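Local coordinates for glutathione peroxidase-like protein (Trypanosoma brucei, PDB 3DWV) that probably reduces hydroperoxides as a tryparedoxin-dependent peroxidase of the glutathione peroxidase family, at residues Ala23-Val31 with Leu41-Ile51; Tyr130-Gly139 with Phe153-Arg164. The protein carries 1 engineered substitution. All blocks are in the same frame, centred on the assembly; numbering follows the deposited sequence.

Interaction 1 (23-31 with 41-51) and interaction 2 (130-139 with 153-164) both reach the same mixed sheet, where strands 49-54 and 152-155 are neighbours. Interaction 1 sets an N-terminal loop against the chain leading into strand 49-54. No hydrogen bond crosses it; it is made mainly of apolar contacts, buried at Ile26 and Leu41 and more open at Val42 and Lys45. Interaction 2 lays helix 128-136 over strands 152-155 and 161-165. Its centre is apolar, but an arginine hydrogen-bonds a backbone carbonyl just past the helix. The two contacts touch: Ile26 N lies 2.8 Å from Gly159 O, a probable hydrogen bond, and Phe29 packs on Tyr132.

Interaction 1: residues Ala23-Val31 with Leu41-Ile51; sequences ASSIFDFEV and LVQHKGSPLLI
Phe27 lies against the backbone of Leu41-Lys45, in the lead-in to strand 49-54 of the thioredoxin-like fold. Both sides are short 3-10 turns here, 26-28 and 42-44. Lys45 crosses the ring at a slant, with CB over one face, 3.4 Å from Phe27 CE2. With its CG anti to the backbone N (chi1 -180°) and the chain extended beyond, Lys45 runs its methylenes on past the ring. Ile26 CG1 sits over the centre of a ring face of Phe27, its own neighbour in sequence. At the ring edge, near its plane, is the carbonyl oxygen of Leu41. That oxygen also accepts the backbone N-H of His44.

Deeper in, Ile26 is directed at segment 41-51. Its CD1 meets Ile51 CD1 tip to tip at 4.0 Å and also touches Leu49 CD1. Leu41 and Val31 cross at about a right angle, CD2 of the leucine to CG2 of the valine. Strand 81-86 adds Leu83 beside Leu41 and Leu49. An ST turn shapes the start of the first 3-10 segment: Ser25 OG accepts from Phe27 N at 3.1 Å. Before it, Ser24 N donates to Asp28 OD2 at 3.0 Å, nearly along the C-O axis.

Interaction 2: residues Tyr130-Gly139 with Phe153-Arg164; sequences YEYMKKTKPG and FLIDRDGVPVER
Arg164 holds the backbone of Lys137 side-on. Its NE and NH2 both donate to Lys137 O, each at 2.9 Å. The acceptor lies close to the guanidinium plane. NH2 reaches it in the carbonyl plane, on a lone pair, while NE is tilted 27° from that plane. Pro138 O sits over the face of the guanidinium and is not hydrogen-bonded to it. NH2 also donates to Lys144 O, and NH1 to Ala145 O. The three bonded carbonyls, of Lys137, Lys144 and Ala145, hold the guanidinium in place.

Lys137 O is also at the edge of the Phe153 ring, near its plane. Over a face of that ring stands Met133 CB, 3.8 Å from the centroid and almost on the normal. Met133 SD comes in obliquely, a Met-aromatic contact, and its CE touches Phe153 CD1. CE also lies over the centre of the Tyr130 ring. Pro161 CG packs on Met133 CG, and Pro161 CD meets Tyr132 OH at 3.4 Å.

Helix 128-136 packs across one face of the sheet of the thioredoxin-like fold; its part 130-136 runs at 72° to strand 161-164. Helix 171-181 touches Leu154 and Glu163. A classic beta bulge sets Val162 and Glu163 against Leu154.

Within the helix, Tyr132 O accepts Thr136 N and Thr136 OG1 from opposite faces of its plane. Lys134 NZ makes a salt bridge to Glu131 OE2 and also binds Val121 O and Asn122 OD1. At the type I turn 156-159, Asp156 OD1 takes Asp158 N, an Asx turn, and, just beyond the turn, Val160 N. Bends at chi2 and chi3 carry the Lys137 chain over Pro161 O. Its NZ donates to a water at 2.6 Å, and that water donates to Glu163 OE1 at 3.2 Å.

Interaction 1: residues Ala23-Val31 with Leu41-Ile51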
loop_
_atom_site.group_PDB
_atom_site.type_symbol
_atom_site.label_atom_id
_atom_site.label_comp_id
_atom_site.label_asym_id
_atom_site.label_seq_id
_atom_site.Cartn_x
_atom_site.Cartn_y
_atom_site.Cartn_z
ATOM N N ALA A 23 14.780 -3.901 -12.234
ATOM C CA ALA A 23 13.477 -3.286 -11.965
ATOM C C ALA A 23 13.445 -1.777 -12.176
ATOM O O ALA A 23 14.307 -1.025 -11.730
ATOM C CB ALA A 23 13.047 -3.545 -10.521
ATOM N N SER A 24 12.420 -1.285 -12.856
ATOM C CA SER A 24 12.347 0.134 -13.144
ATOM C C SER A 24 10.933 0.689 -12.928
ATOM O O SER A 24 10.707 1.885 -13.096
ATOM C CB SER A 24 12.767 0.406 -14.594
ATOM O OG SER A 24 11.815 -0.147 -15.498
ATOM N N SER A 25 10.001 -0.215 -12.584
ATOM C CA SER A 25 8.649 0.234 -12.233
ATOM C C SER A 25 7.908 -0.864 -11.467
ATOM O O SER A 25 8.369 -2.000 -11.489
ATOM C CB SER A 25 7.814 0.650 -13.438
ATOM O OG SER A 25 7.164 -0.411 -14.081
ATOM N N ILE A 26 6.768 -0.508 -10.859
ATOM C CA ILE A 26 6.020 -1.592 -10.167
ATOM C C ILE A 26 5.512 -2.651 -11.113
ATOM O O ILE A 26 5.154 -3.772 -10.742
ATOM C CB ILE A 26 4.814 -0.977 -9.424
ATOM C CG1 ILE A 26 3.789 -0.309 -10.358
ATOM C CG2 ILE A 26 5.283 -0.035 -8.324
ATOM C CD1 ILE A 26 2.491 0.029 -9.658
ATOM N N PHE A 27 5.405 -2.320 -12.393
ATOM C CA PHE A 27 4.738 -3.214 -13.367
ATOM C C PHE A 27 5.637 -4.391 -13.707
ATOM O O PHE A 27 5.248 -5.258 -14.506
ATOM C CB PHE A 27 4.334 -2.435 -14.638
ATOM C CG PHE A 27 3.383 -1.288 -14.289
ATOM C CD1 PHE A 27 2.152 -1.546 -13.722
ATOM C CD2 PHE A 27 3.753 0.023 -14.529
ATOM C CE1 PHE A 27 1.285 -0.513 -13.401
ATOM C CE2 PHE A 27 2.897 1.065 -14.227
ATOM C CZ PHE A 27 1.676 0.787 -13.661
ATOM N N ASP A 28 6.839 -4.405 -13.141
ATOM C CA ASP A 28 7.753 -5.529 -13.298
ATOM C C ASP A 28 7.420 -6.675 -12.320
ATOM O O ASP A 28 8.163 -7.661 -12.346
ATOM C CB ASP A 28 9.219 -5.093 -13.117
ATOM C CG ASP A 28 9.797 -4.270 -14.245
ATOM O OD1 ASP A 28 9.514 -4.560 -15.426
ATOM O OD2 ASP A 28 10.585 -3.335 -13.965
ATOM N N PHE A 29 6.393 -6.516 -11.476
ATOM C CA PHE A 29 6.152 -7.409 -10.352
ATOM C C PHE A 29 4.825 -8.139 -10.465
ATOM O O PHE A 29 3.876 -7.585 -11.023
ATOM C CB PHE A 29 6.250 -6.622 -9.018
ATOM C CG PHE A 29 7.621 -5.993 -8.846
ATOM C CD1 PHE A 29 8.624 -6.722 -8.217
ATOM C CD2 PHE A 29 7.943 -4.712 -9.301
ATOM C CE1 PHE A 29 9.903 -6.223 -8.061
ATOM C CE2 PHE A 29 9.224 -4.182 -9.161
ATOM C CZ PHE A 29 10.231 -4.953 -8.549
ATOM N N GLU A 30 4.833 -9.387 -9.952
ATOM C CA GLU A 30 3.672 -10.270 -9.973
ATOM C C GLU A 30 2.671 -9.931 -8.893
ATOM O O GLU A 30 3.107 -9.832 -7.714
ATOM C CB GLU A 30 4.118 -11.736 -9.740
ATOM C CG GLU A 30 2.953 -12.691 -9.936
ATOM C CD GLU A 30 3.402 -14.146 -10.051
ATOM O OE1 GLU A 30 4.487 -14.440 -9.504
ATOM O OE2 GLU A 30 2.696 -14.985 -10.658
ATOM N N VAL A 31 1.410 -9.737 -9.226
ATOM C CA VAL A 31 0.355 -9.477 -8.229
ATOM C C VAL A 31 -0.803 -10.404 -8.502
ATOM O O VAL A 31 -1.363 -10.557 -9.603
ATOM C CB VAL A 31 -0.055 -7.984 -8.268
ATOM C CG1 VAL A 31 -1.206 -7.663 -7.354
ATOM C CG2 VAL A 31 1.144 -7.055 -7.948
ATOM N N LEU A 41 -2.103 -5.479 -13.277
ATOM C CA LEU A 41 -1.560 -4.290 -12.646
ATOM C C LEU A 41 -1.242 -3.246 -13.712
ATOM O O LEU A 41 -1.372 -2.039 -13.586
ATOM C CB LEU A 41 -0.303 -4.648 -11.872
ATOM C CG LEU A 41 0.331 -3.624 -10.943
ATOM C CD1 LEU A 41 -0.583 -3.405 -9.745
ATOM C CD2 LEU A 41 1.689 -4.075 -10.453
ATOM N N VAL A 42 -0.776 -3.716 -14.884
ATOM C CA VAL A 42 -0.397 -2.715 -15.886
ATOM C C VAL A 42 -1.602 -1.932 -16.382
ATOM O O VAL A 42 -1.445 -0.862 -17.041
ATOM C CB VAL A 42 0.339 -3.419 -17.039
ATOM C CG1 VAL A 42 -0.689 -4.019 -17.975
ATOM C CG2 VAL A 42 1.271 -2.463 -17.787
ATOM N N GLN A 43 -2.832 -2.370 -16.090
ATOM C CA GLN A 43 -4.006 -1.575 -16.494
ATOM C C GLN A 43 -3.914 -0.158 -15.931
ATOM O O GLN A 43 -4.383 0.795 -16.556
ATOM C CB GLN A 43 -5.315 -2.221 -16.065
ATOM C CG GLN A 43 -5.717 -2.043 -14.601
ATOM C CD GLN A 43 -6.987 -2.809 -14.284
ATOM O OE1 GLN A 43 -8.112 -2.383 -14.586
ATOM N NE2 GLN A 43 -6.850 -3.988 -13.662
ATOM N N HIS A 44 -3.265 -0.032 -14.769
ATOM C CA HIS A 44 -3.115 1.239 -14.091
ATOM C C HIS A 44 -1.978 2.085 -14.614
ATOM O O HIS A 44 -1.850 3.224 -14.147
ATOM C CB HIS A 44 -2.951 0.999 -12.567
ATOM C CG HIS A 44 -4.101 0.197 -12.023
ATOM N ND1 HIS A 44 -5.421 0.614 -12.081
ATOM C CD2 HIS A 44 -4.114 -1.023 -11.432
ATOM C CE1 HIS A 44 -6.193 -0.320 -11.528
ATOM N NE2 HIS A 44 -5.423 -1.324 -11.126
ATOM N N LYS A 45 -1.161 1.601 -15.554
ATOM C CA LYS A 45 -0.052 2.427 -16.038
ATOM C C LYS A 45 -0.526 3.663 -16.788
ATOM O O LYS A 45 -1.529 3.610 -17.546
ATOM C CB LYS A 45 0.800 1.475 -16.893
ATOM C CG LYS A 45 2.031 2.137 -17.496
ATOM C CD LYS A 45 2.748 1.137 -18.404
ATOM C CE LYS A 45 4.161 1.542 -18.730
ATOM N NZ LYS A 45 5.017 0.382 -19.091
ATOM N N GLY A 46 0.108 4.828 -16.645
ATOM C CA GLY A 46 -0.366 6.014 -17.368
ATOM C C GLY A 46 -1.118 7.000 -16.489
ATOM O O GLY A 46 -1.403 8.163 -16.830
ATOM N N SER A 47 -1.481 6.547 -15.294
ATOM C CA SER A 47 -2.161 7.340 -14.298
ATOM C C SER A 47 -1.503 7.045 -12.958
ATOM O O SER A 47 -1.016 5.930 -12.797
ATOM C CB SER A 47 -3.629 6.935 -14.200
ATOM O OG SER A 47 -4.338 7.474 -15.296
ATOM N N PRO A 48 -1.488 7.988 -12.031
ATOM C CA PRO A 48 -0.861 7.696 -10.734
ATOM C C PRO A 48 -1.724 6.773 -9.899
ATOM O O PRO A 48 -2.896 6.536 -10.206
ATOM C CB PRO A 48 -0.729 9.088 -10.101
ATOM C CG PRO A 48 -1.795 9.921 -10.747
ATOM C CD PRO A 48 -2.017 9.354 -12.128
ATOM N N LEU A 49 -1.130 6.233 -8.826
ATOM C CA LEU A 49 -1.891 5.393 -7.936
ATOM C C LEU A 49 -1.230 5.436 -6.554
ATOM O O LEU A 49 -0.085 5.871 -6.420
ATOM C CB LEU A 49 -2.060 3.975 -8.463
ATOM C CG LEU A 49 -0.837 3.090 -8.690
ATOM C CD1 LEU A 49 -1.242 1.623 -8.545
ATOM C CD2 LEU A 49 -0.179 3.298 -10.057
ATOM N N LEU A 50 -1.969 4.995 -5.542
ATOM C CA LEU A 50 -1.468 4.896 -4.188
ATOM C C LEU A 50 -1.549 3.434 -3.736
ATOM O O LEU A 50 -2.647 2.892 -3.915
ATOM C CB LEU A 50 -2.350 5.672 -3.213
ATOM C CG LEU A 50 -1.935 7.028 -2.700
ATOM C CD1 LEU A 50 -2.979 7.494 -1.684
ATOM C CD2 LEU A 50 -0.530 7.040 -2.122
ATOM N N ILE A 51 -0.442 2.914 -3.197
ATOM C CA ILE A 51 -0.454 1.513 -2.751
ATOM C C ILE A 51 -0.245 1.458 -1.247
ATOM O O ILE A 51 0.805 1.846 -0.727
ATOM C CB ILE A 51 0.589 0.654 -3.467
ATOM C CG1 ILE A 51 0.410 0.726 -5.000
ATOM C CG2 ILE A 51 0.539 -0.780 -2.938
ATOM C CD1 ILE A 51 1.502 -0.079 -5.737
#

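Interaction 2: residues Tyr130-Gly139 with Phe153-Arg164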
loop_
_atom_site.group_PDB
_atom_site.type_symbol
_atom_site.label_atom_id
_atom_site.label_comp_id
_atom_site.label_asym_id
_atom_site.label_seq_id
_atom_site.Cartn_x
_atom_site.Cartn_y
_atom_site.Cartn_z
ATOM N N TYR A 130 7.241 -5.085 -2.741
ATOM C CA TYR A 130 7.479 -4.300 -1.524
ATOM C C TYR A 130 8.978 -4.045 -1.359
ATOM O O TYR A 130 9.450 -2.960 -0.989
ATOM C CB TYR A 130 6.801 -4.982 -0.286
ATOM C CG TYR A 130 5.478 -4.269 -0.103
ATOM C CD1 TYR A 130 4.359 -4.645 -0.831
ATOM C CD2 TYR A 130 5.380 -3.204 0.773
ATOM C CE1 TYR A 130 3.160 -3.985 -0.687
ATOM C CE2 TYR A 130 4.166 -2.541 0.901
ATOM C CZ TYR A 130 3.047 -2.927 0.178
ATOM O OH TYR A 130 1.832 -2.284 0.309
ATOM N N GLU A 131 9.812 -5.057 -1.617
ATOM C CA GLU A 131 11.266 -4.845 -1.543
ATOM C C GLU A 131 11.667 -3.742 -2.489
ATOM O O GLU A 131 12.491 -2.880 -2.095
ATOM C CB GLU A 131 11.990 -6.174 -1.807
ATOM C CG GLU A 131 11.607 -7.071 -0.588
ATOM C CD GLU A 131 12.225 -6.558 0.694
ATOM O OE1 GLU A 131 13.367 -7.067 0.910
ATOM O OE2 GLU A 131 11.758 -5.735 1.544
ATOM N N TYR A 132 11.057 -3.762 -3.668
ATOM C CA TYR A 132 11.357 -2.632 -4.576
ATOM C C TYR A 132 10.865 -1.285 -4.091
ATOM O O TYR A 132 11.615 -0.289 -4.143
ATOM C CB TYR A 132 10.735 -2.994 -5.942
ATOM C CG TYR A 132 10.728 -1.836 -6.939
ATOM C CD1 TYR A 132 11.902 -1.338 -7.515
ATOM C CD2 TYR A 132 9.521 -1.255 -7.295
ATOM C CE1 TYR A 132 11.854 -0.282 -8.426
ATOM C CE2 TYR A 132 9.453 -0.208 -8.181
ATOM C CZ TYR A 132 10.627 0.268 -8.735
ATOM O OH TYR A 132 10.504 1.320 -9.620
ATOM N N MET A 133 9.592 -1.144 -3.662
ATOM C CA MET A 133 9.092 0.166 -3.249
ATOM C C MET A 133 9.829 0.652 -2.006
ATOM O O MET A 133 10.173 1.840 -1.892
ATOM C CB MET A 133 7.576 0.075 -2.958
ATOM C CG MET A 133 6.759 -0.173 -4.211
ATOM S SD MET A 133 4.972 -0.048 -3.929
ATOM C CE MET A 133 4.642 -1.176 -2.583
ATOM N N LYS A 134 10.113 -0.268 -1.058
ATOM C CA LYS A 134 10.785 0.122 0.190
ATOM C C LYS A 134 12.198 0.600 -0.032
ATOM O O LYS A 134 12.702 1.512 0.664
ATOM C CB LYS A 134 10.805 -1.074 1.161
ATOM C CG LYS A 134 9.421 -1.429 1.727
ATOM C CD LYS A 134 9.391 -2.902 2.151
ATOM C CE LYS A 134 10.214 -3.166 3.386
ATOM N NZ LYS A 134 10.188 -4.621 3.758
ATOM N N LYS A 135 12.899 -0.030 -1.000
ATOM C CA LYS A 135 14.278 0.444 -1.161
ATOM C C LYS A 135 14.239 1.700 -2.024
ATOM O O LYS A 135 15.119 2.567 -1.841
ATOM C CB LYS A 135 15.211 -0.618 -1.703
ATOM C CG LYS A 135 14.978 -1.049 -3.140
ATOM C CD LYS A 135 16.305 -1.460 -3.771
ATOM C CE LYS A 135 16.094 -1.947 -5.199
ATOM N NZ LYS A 135 15.067 -3.030 -5.199
ATOM N N THR A 136 13.249 1.821 -2.909
ATOM C CA THR A 136 13.181 3.084 -3.680
ATOM C C THR A 136 12.859 4.261 -2.764
ATOM O O THR A 136 13.479 5.333 -2.877
ATOM C CB THR A 136 12.150 2.993 -4.808
ATOM O OG1 THR A 136 12.508 1.877 -5.628
ATOM C CG2 THR A 136 12.183 4.253 -5.671
ATOM N N LYS A 137 11.889 4.076 -1.881
ATOM C CA LYS A 137 11.475 5.145 -0.946
ATOM C C LYS A 137 11.555 4.559 0.461
ATOM O O LYS A 137 10.581 4.002 0.999
ATOM C CB LYS A 137 10.089 5.705 -1.239
ATOM C CG LYS A 137 9.914 6.173 -2.677
ATOM C CD LYS A 137 10.749 7.373 -3.027
ATOM C CE LYS A 137 10.588 8.633 -2.248
ATOM N NZ LYS A 137 11.516 9.639 -2.924
ATOM N N PRO A 138 12.724 4.697 1.075
ATOM C CA PRO A 138 12.971 4.035 2.359
ATOM C C PRO A 138 12.313 4.742 3.532
ATOM O O PRO A 138 12.252 4.217 4.653
ATOM C CB PRO A 138 14.497 4.120 2.487
ATOM C CG PRO A 138 14.904 5.293 1.669
ATOM C CD PRO A 138 13.881 5.446 0.587
ATOM N N GLY A 139 11.819 5.939 3.251
ATOM C CA GLY A 139 11.248 6.781 4.320
ATOM C C GLY A 139 12.359 7.450 5.116
ATOM O O GLY A 139 13.550 7.217 4.916
ATOM N N PHE A 153 2.587 4.107 -0.678
ATOM C CA PHE A 153 3.510 4.597 -1.660
ATOM C C PHE A 153 2.723 5.255 -2.792
ATOM O O PHE A 153 1.805 4.657 -3.344
ATOM C CB PHE A 153 4.388 3.500 -2.264
ATOM C CG PHE A 153 5.271 2.840 -1.193
ATOM C CD1 PHE A 153 4.773 1.798 -0.399
ATOM C CD2 PHE A 153 6.577 3.322 -1.044
ATOM C CE1 PHE A 153 5.637 1.255 0.538
ATOM C CE2 PHE A 153 7.409 2.776 -0.079
ATOM C CZ PHE A 153 6.908 1.764 0.723
ATOM N N LEU A 154 3.104 6.491 -3.115
ATOM C CA LEU A 154 2.580 7.161 -4.303
ATOM C C LEU A 154 3.426 6.803 -5.534
ATOM O O LEU A 154 4.657 6.927 -5.503
ATOM C CB LEU A 154 2.577 8.658 -4.106
ATOM C CG LEU A 154 1.917 9.504 -5.179
ATOM C CD1 LEU A 154 0.433 9.247 -5.389
ATOM C CD2 LEU A 154 2.094 10.979 -4.785
ATOM N N ILE A 155 2.740 6.331 -6.558
ATOM C CA ILE A 155 3.347 5.826 -7.781
ATOM C C ILE A 155 3.040 6.795 -8.937
ATOM O O ILE A 155 1.860 7.218 -9.077
ATOM C CB ILE A 155 2.741 4.454 -8.097
ATOM C CG1 ILE A 155 2.727 3.498 -6.883
ATOM C CG2 ILE A 155 3.436 3.876 -9.322
ATOM C CD1 ILE A 155 4.074 3.264 -6.228
ATOM N N ASP A 156 4.011 7.161 -9.755
ATOM C CA ASP A 156 3.729 8.111 -10.855
ATOM C C ASP A 156 3.135 7.418 -12.074
ATOM O O ASP A 156 2.860 6.216 -12.049
ATOM C CB ASP A 156 4.972 8.955 -11.129
ATOM C CG ASP A 156 6.108 8.254 -11.828
ATOM O OD1 ASP A 156 5.905 7.124 -12.313
ATOM O OD2 ASP A 156 7.260 8.781 -11.933
ATOM N N ARG A 157 2.912 8.173 -13.156
ATOM C CA ARG A 157 2.374 7.751 -14.426
ATOM C C ARG A 157 3.174 6.627 -15.087
ATOM O O ARG A 157 2.559 5.875 -15.868
ATOM C CB ARG A 157 2.276 8.896 -15.458
ATOM C CG ARG A 157 1.843 10.253 -14.939
ATOM C CD ARG A 157 1.542 11.297 -16.012
ATOM N NE ARG A 157 1.782 12.690 -15.672
ATOM C CZ ARG A 157 1.064 13.792 -15.804
ATOM N NH1 ARG A 157 -0.153 13.790 -16.340
ATOM N NH2 ARG A 157 1.533 14.985 -15.399
ATOM N N ASP A 158 4.465 6.506 -14.797
ATOM C CA ASP A 158 5.391 5.503 -15.288
ATOM C C ASP A 158 5.542 4.273 -14.379
ATOM O O ASP A 158 6.373 3.390 -14.662
ATOM C CB ASP A 158 6.806 6.076 -15.465
ATOM C CG ASP A 158 6.857 7.221 -16.444
ATOM O OD1 ASP A 158 6.223 7.083 -17.510
ATOM O OD2 ASP A 158 7.514 8.242 -16.143
ATOM N N GLY A 159 4.798 4.192 -13.292
ATOM C CA GLY A 159 4.886 3.118 -12.322
ATOM C C GLY A 159 6.035 3.227 -11.354
ATOM O O GLY A 159 6.419 2.274 -10.671
ATOM N N VAL A 160 6.672 4.390 -11.248
ATOM C CA VAL A 160 7.766 4.603 -10.303
ATOM C C VAL A 160 7.315 5.163 -8.953
ATOM O O VAL A 160 6.551 6.144 -8.932
ATOM C CB VAL A 160 8.767 5.600 -10.925
ATOM C CG1 VAL A 160 10.051 5.636 -10.129
ATOM C CG2 VAL A 160 9.021 5.248 -12.387
ATOM N N PRO A 161 7.724 4.575 -7.834
ATOM C CA PRO A 161 7.421 5.067 -6.480
ATOM C C PRO A 161 8.104 6.415 -6.227
ATOM O O PRO A 161 9.330 6.427 -6.353
ATOM C CB PRO A 161 8.030 4.020 -5.550
ATOM C CG PRO A 161 8.255 2.818 -6.418
ATOM C CD PRO A 161 8.529 3.328 -7.801
ATOM N N VAL A 162 7.328 7.449 -5.907
ATOM C CA VAL A 162 7.885 8.796 -5.766
ATOM C C VAL A 162 7.702 9.364 -4.372
ATOM O O VAL A 162 8.380 10.339 -4.023
ATOM C CB VAL A 162 7.263 9.720 -6.825
ATOM C CG1 VAL A 162 7.817 9.292 -8.189
ATOM C CG2 VAL A 162 5.746 9.707 -6.841
ATOM N N GLU A 163 6.825 8.825 -3.546
ATOM C CA GLU A 163 6.702 9.240 -2.147
ATOM C C GLU A 163 6.274 8.046 -1.292
ATOM O O GLU A 163 5.541 7.157 -1.778
ATOM C CB GLU A 163 5.682 10.367 -1.927
ATOM C CG GLU A 163 5.744 11.541 -2.875
ATOM C CD GLU A 163 6.850 12.545 -2.635
ATOM O OE1 GLU A 163 7.437 12.561 -1.524
ATOM O OE2 GLU A 163 7.119 13.333 -3.585
ATOM N N ARG A 164 6.691 8.049 -0.037
ATOM C CA ARG A 164 6.228 7.116 0.987
ATOM C C ARG A 164 5.476 7.979 2.019
ATOM O O ARG A 164 6.074 8.968 2.488
ATOM C CB ARG A 164 7.322 6.339 1.734
ATOM C CG ARG A 164 6.820 5.297 2.715
ATOM C CD ARG A 164 7.768 4.816 3.794
ATOM N NE ARG A 164 8.740 3.905 3.244
ATOM C CZ ARG A 164 9.231 2.814 3.836
ATOM N NH1 ARG A 164 8.876 2.434 5.052
ATOM N NH2 ARG A 164 10.107 2.103 3.155
HETATM O O HOH W 1 10.506 11.557 -1.421
#